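Local coordinates for DegV domain-containing protein Cgl2349/cg2579 (Corynebacterium glutamicum, PDB 3EGL) that binds long-chain fatty acids such as palmitate and may take part in lipid transport or fatty acid metabolism, at residues L48-S53 with S80-A85; D64-L69 with D92-V97. All coordinates share one frame; numbering follows the deposited sequence. Where two conformers were deposited one is given.

Interaction 1 of 2, residues L48-S53 with S80-A85; sequences LELAAS and SAAVTA
Leu50 reaches from helix 47-60 across to the alanine-lined flank of helix 78-86, joining two helices that cover the same face of the mixed five-stranded N-terminal sheet in this DegV fold. The segment axes cross at -52° and come within 8.2 Å of each other, a close approach allowed by the small residues Ala51, Ala81, Ala82 and Ala85. Leu50 turns CG beside its backbone N and opposite the carbonyl carbon (chi1 -72°), which directs CD1 to the peptide between Ala81 and Ala82. This methyl settles between the two neighbouring alanines, 3.9 Å from Ala81 CB and 3.8 Å from Ala82 CB, and lies against the backbone joining them. One turn further along, Ala85 points its CB at the other helix, where it meets the base of the leucine, Leu50 CB, at 3.7 Å. The side chains that meet are all apolar. Beyond them, Ile29 of strand 26-35, Leu45 and His70 also pack on Leu50, and Tyr54 touches both Ala82 and Ala85. Where the backbones draw nearest, the CA atoms of Ala51 and Ala85 are 4.7 Å apart, and Ala85 CB rests 3.4 Å from Ala51 N.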
loop_
_atom_site.group_PDB
_atom_site.type_symbol
_atom_site.label_atom_id
_atom_site.label_comp_id
_atom_site.label_asym_id
_atom_site.label_seq_id
_atom_site.Cartn_x
_atom_site.Cartn_y
_atom_site.Cartn_z
ATOM N N LEU A 48 -18.402 -11.219 2.495
ATOM C CA LEU A 48 -19.369 -10.942 3.529
ATOM C C LEU A 48 -18.976 -9.727 4.437
ATOM O O LEU A 48 -19.818 -8.904 4.772
ATOM C CB LEU A 48 -19.569 -12.214 4.348
ATOM C CG LEU A 48 -20.825 -12.354 5.162
ATOM C CD1 LEU A 48 -21.993 -12.557 4.204
ATOM C CD2 LEU A 48 -20.690 -13.546 6.171
ATOM N N GLU A 49 -17.700 -9.617 4.791
ATOM C CA GLU A 49 -17.252 -8.560 5.675
ATOM C C GLU A 49 -17.229 -7.289 4.876
ATOM O O GLU A 49 -17.396 -6.225 5.449
ATOM C CB GLU A 49 -15.809 -8.766 6.183
ATOM C CG GLU A 49 -15.492 -10.053 6.866
ATOM C CD GLU A 49 -13.970 -10.124 7.116
ATOM O OE1 GLU A 49 -13.219 -10.777 6.330
ATOM O OE2 GLU A 49 -13.516 -9.414 8.060
ATOM N N LEU A 50 -16.942 -7.385 3.577
ATOM C CA LEU A 50 -16.929 -6.183 2.768
ATOM C C LEU A 50 -18.351 -5.669 2.505
ATOM O O LEU A 50 -18.584 -4.450 2.543
ATOM C CB LEU A 50 -16.129 -6.380 1.475
ATOM C CG LEU A 50 -14.613 -6.449 1.713
ATOM C CD1 LEU A 50 -13.883 -6.996 0.496
ATOM C CD2 LEU A 50 -14.093 -5.036 2.078
ATOM N N ALA A 51 -19.305 -6.583 2.292
ATOM C CA ALA A 51 -20.686 -6.166 2.105
ATOM C C ALA A 51 -21.125 -5.334 3.321
ATOM O O ALA A 51 -21.713 -4.263 3.162
ATOM C CB ALA A 51 -21.622 -7.340 1.900
ATOM N N ALA A 52 -20.799 -5.822 4.521
ATOM C CA ALA A 52 -21.162 -5.152 5.764
ATOM C C ALA A 52 -20.455 -3.819 5.862
ATOM O O ALA A 52 -21.056 -2.791 6.173
ATOM C CB ALA A 52 -20.819 -6.025 6.971
ATOM N N SER A 53 -19.184 -3.825 5.545
ATOM C CA SER A 53 -18.406 -2.660 5.715
ATOM C C SER A 53 -18.864 -1.533 4.738
ATOM O O SER A 53 -18.997 -0.356 5.130
ATOM C CB SER A 53 -16.986 -3.061 5.450
ATOM O OG SER A 53 -16.176 -1.996 5.775
ATOM N N SER A 80 -10.993 -9.518 -5.167
ATOM C CA SER A 80 -11.993 -10.421 -5.701
ATOM C C SER A 80 -13.234 -10.440 -4.779
ATOM O O SER A 80 -14.394 -10.510 -5.252
ATOM C CB SER A 80 -11.370 -11.813 -5.828
ATOM O OG SER A 80 -12.257 -12.688 -6.516
ATOM N N ALA A 81 -12.991 -10.375 -3.463
ATOM C CA ALA A 81 -14.092 -10.296 -2.481
ATOM C C ALA A 81 -14.792 -8.941 -2.591
ATOM O O ALA A 81 -16.003 -8.853 -2.494
ATOM C CB ALA A 81 -13.600 -10.543 -1.072
ATOM N N ALA A 82 -14.017 -7.897 -2.842
ATOM C CA ALA A 82 -14.539 -6.530 -2.915
ATOM C C ALA A 82 -15.500 -6.350 -4.102
ATOM O O ALA A 82 -16.536 -5.677 -3.984
ATOM C CB ALA A 82 -13.381 -5.563 -3.030
ATOM N N VAL A 83 -15.142 -6.964 -5.225
ATOM C CA VAL A 83 -15.916 -6.880 -6.448
ATOM C C VAL A 83 -17.237 -7.630 -6.290
ATOM O O VAL A 83 -18.273 -7.165 -6.761
ATOM C CB VAL A 83 -15.103 -7.458 -7.621
ATOM C CG1 VAL A 83 -16.025 -7.966 -8.677
ATOM C CG2 VAL A 83 -14.102 -6.415 -8.166
ATOM N N THR A 84 -17.197 -8.777 -5.612
ATOM C CA THR A 84 -18.399 -9.525 -5.258
ATOM C C THR A 84 -19.284 -8.690 -4.308
ATOM O O THR A 84 -20.483 -8.573 -4.546
ATOM C CB THR A 84 -18.021 -10.874 -4.599
ATOM O OG1 THR A 84 -17.129 -11.596 -5.470
ATOM C CG2 THR A 84 -19.271 -11.712 -4.307
ATOM N N ALA A 85 -18.707 -8.088 -3.253
ATOM C CA ALA A 85 -19.541 -7.268 -2.325
ATOM C C ALA A 85 -20.125 -6.025 -3.012
ATOM O O ALA A 85 -21.285 -5.663 -2.783
ATOM C CB ALA A 85 -18.774 -6.867 -1.051
#

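Interaction 2 of 2, residues D64-L69 with D92-V97; sequences DGVLAL and DSVRVV
Four backbone hydrogen bonds join Val66 and Ala68 to Ser93, Arg95 and Val97, pairing the strands 66-69 and 94-97 in parallel. Val66 N donates to Ser93 O at 2.9 Å and its carbonyl takes Arg95 N; Ala68 repeats the pattern, with N to Arg95 O at 2.9 Å and Val97 N to Ala68 O. N and O of Val66, Ala68 and Arg95 all take part, whereas the backbone of Leu67 bonds to Arg7 and Ile9. Side chains pack on the two faces of the ladder. On one, Leu67 CD1 meets Arg95 CG at 3.6 Å and Val97 CG2 at 3.6 Å; with chi1 at -168°, CG stands away from the backbone N of Leu67 and CD1 comes over Arg95 O. Leu69 CG lies across the same Val97 methyl at 3.8 Å. The other face carries Val66, Ala68, Val94 and Val96.

The Arg95 chain, bent at chi2 and chi3, swings back to Asp92 and meets the carboxylate side-on. NE reaches Asp92 OD1 at 2.8 Å and NH2 reaches OD2 at 2.9 Å, both oxygens close to the guanidinium plane, which fixes the rotation of that group. Gln124 takes a further bond from NH2, and Tyr127 adds a cation-pi contact. Helices 104-116 and 123-133 cover the Leu67 and Leu69 face, while helices 47-60 and 78-86 cover the opposite one. Strand 66-69 pairs with strand 7-11 on its far side; strand 94-97 is the outermost strand on this side of a sheet sandwiched between helical layers, the alpha-beta-alpha arrangement of the DegV N-terminal half.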
loop_
_atom_site.group_PDB
_atom_site.type_symbol
_atom_site.label_atom_id
_atom_site.label_comp_id
_atom_site.label_asym_id
_atom_site.label_seq_id
_atom_site.Cartn_x
_atom_site.Cartn_y
_atom_site.Cartn_z
ATOM N N ASP A 64 -24.185 8.528 -1.177
ATOM C CA ASP A 64 -23.602 9.350 -2.231
ATOM C C ASP A 64 -22.279 8.772 -2.754
ATOM O O ASP A 64 -21.603 9.390 -3.578
ATOM C CB ASP A 64 -23.433 10.796 -1.744
ATOM C CG ASP A 64 -24.775 11.478 -1.493
ATOM O OD1 ASP A 64 -25.761 11.152 -2.193
ATOM O OD2 ASP A 64 -24.847 12.336 -0.591
ATOM N N GLY A 65 -21.927 7.575 -2.295
ATOM C CA GLY A 65 -20.899 6.840 -2.963
ATOM C C GLY A 65 -19.775 6.427 -2.057
ATOM O O GLY A 65 -19.415 7.141 -1.103
ATOM N N VAL A 66 -19.230 5.258 -2.366
ATOM C CA VAL A 66 -18.082 4.714 -1.655
ATOM C C VAL A 66 -16.971 4.352 -2.647
ATOM O O VAL A 66 -17.193 3.632 -3.619
ATOM C CB VAL A 66 -18.470 3.505 -0.781
ATOM C CG1 VAL A 66 -17.264 2.779 -0.289
ATOM C CG2 VAL A 66 -19.307 3.969 0.389
ATOM N N LEU A 67 -15.790 4.882 -2.382
ATOM C CA LEU A 67 -14.588 4.484 -3.063
ATOM C C LEU A 67 -13.752 3.544 -2.184
ATOM O O LEU A 67 -13.363 3.871 -1.050
ATOM C CB LEU A 67 -13.773 5.741 -3.442
ATOM C CG LEU A 67 -12.626 5.524 -4.404
ATOM C CD1 LEU A 67 -13.147 5.109 -5.798
ATOM C CD2 LEU A 67 -11.664 6.762 -4.473
ATOM N N ALA A 68 -13.472 2.368 -2.712
ATOM C CA ALA A 68 -12.775 1.335 -1.945
ATOM C C ALA A 68 -11.423 1.051 -2.586
ATOM O O ALA A 68 -11.334 0.774 -3.811
ATOM C CB ALA A 68 -13.633 0.037 -1.885
ATOM N N LEU A 69 -10.377 1.131 -1.774
ATOM C CA LEU A 69 -9.017 0.902 -2.257
ATOM C C LEU A 69 -8.309 -0.161 -1.420
ATOM O O LEU A 69 -7.991 0.075 -0.272
ATOM C CB LEU A 69 -8.208 2.182 -2.177
ATOM C CG LEU A 69 -8.672 3.406 -2.945
ATOM C CD1 LEU A 69 -9.338 4.310 -1.974
ATOM C CD2 LEU A 69 -7.478 4.090 -3.580
ATOM N N ASP A 92 -22.833 1.172 -9.435
ATOM C CA ASP A 92 -21.859 2.184 -9.088
ATOM C C ASP A 92 -22.073 2.958 -7.775
ATOM O O ASP A 92 -21.622 4.092 -7.647
ATOM C CB ASP A 92 -21.617 3.137 -10.274
ATOM C CG ASP A 92 -20.183 3.755 -10.256
ATOM O OD1 ASP A 92 -19.175 3.056 -9.852
ATOM O OD2 ASP A 92 -20.097 4.953 -10.646
ATOM N N SER A 93 -22.724 2.355 -6.790
ATOM C CA SER A 93 -22.734 2.933 -5.446
ATOM C C SER A 93 -21.377 2.756 -4.807
ATOM O O SER A 93 -20.948 3.595 -4.027
ATOM C CB SER A 93 -23.725 2.190 -4.567
ATOM O OG SER A 93 -25.044 2.333 -5.068
ATOM N N VAL A 94 -20.744 1.624 -5.104
ATOM C CA VAL A 94 -19.446 1.308 -4.609
ATOM C C VAL A 94 -18.488 1.164 -5.778
ATOM O O VAL A 94 -18.669 0.275 -6.645
ATOM C CB VAL A 94 -19.411 -0.034 -3.814
ATOM C CG1 VAL A 94 -17.951 -0.302 -3.314
ATOM C CG2 VAL A 94 -20.360 0.008 -2.657
ATOM N N ARG A 95 -17.466 2.012 -5.804
ATOM C CA ARG A 95 -16.477 1.889 -6.825
ATOM C C ARG A 95 -15.179 1.262 -6.242
ATOM O O ARG A 95 -14.545 1.848 -5.356
ATOM C CB ARG A 95 -16.223 3.253 -7.398
ATOM C CG ARG A 95 -15.044 3.302 -8.339
ATOM C CD ARG A 95 -15.421 2.933 -9.744
ATOM N NE ARG A 95 -16.515 3.754 -10.286
ATOM C CZ ARG A 95 -16.360 4.694 -11.215
ATOM N NH1 ARG A 95 -15.139 4.953 -11.698
ATOM N NH2 ARG A 95 -17.428 5.370 -11.675
ATOM N N VAL A 96 -14.812 0.076 -6.730
ATOM C CA VAL A 96 -13.591 -0.622 -6.297
ATOM C C VAL A 96 -12.393 -0.268 -7.223
ATOM O O VAL A 96 -12.391 -0.601 -8.390
ATOM C CB VAL A 96 -13.781 -2.179 -6.313
ATOM C CG1 VAL A 96 -12.523 -2.873 -5.793
ATOM C CG2 VAL A 96 -14.967 -2.570 -5.495
ATOM N N VAL A 97 -11.378 0.384 -6.678
ATOM C CA VAL A 97 -10.213 0.752 -7.460
ATOM C C VAL A 97 -9.403 -0.532 -7.635
ATOM O O VAL A 97 -9.211 -1.281 -6.652
ATOM C CB VAL A 97 -9.377 1.836 -6.725
ATOM C CG1 VAL A 97 -8.077 2.248 -7.514
ATOM C CG2 VAL A 97 -10.222 3.047 -6.444
#

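How the interactions relate
From the N terminus the chain runs through helix 47-60, strand 66-69, helix 78-86 and strand 94-97, so the segments alternate and the two contacts cross. Interaction 1 closes a loop of 26 residues that contains strand 66-69; interaction 2 closes one of 22 residues that contains helix 78-86. Strand 66-69, helix 78-86 and strand 94-97 thus make up a beta-alpha-beta crossover, with helix 47-60 leading into it. Interaction 2 joins the two strands, and interaction 1 ties the connecting helix to the preceding one. Their centres are about 11 Å apart, and they meet directly where Ala82 O packs against Val96 CG2 at 3.8 Å, helix layer on sheet.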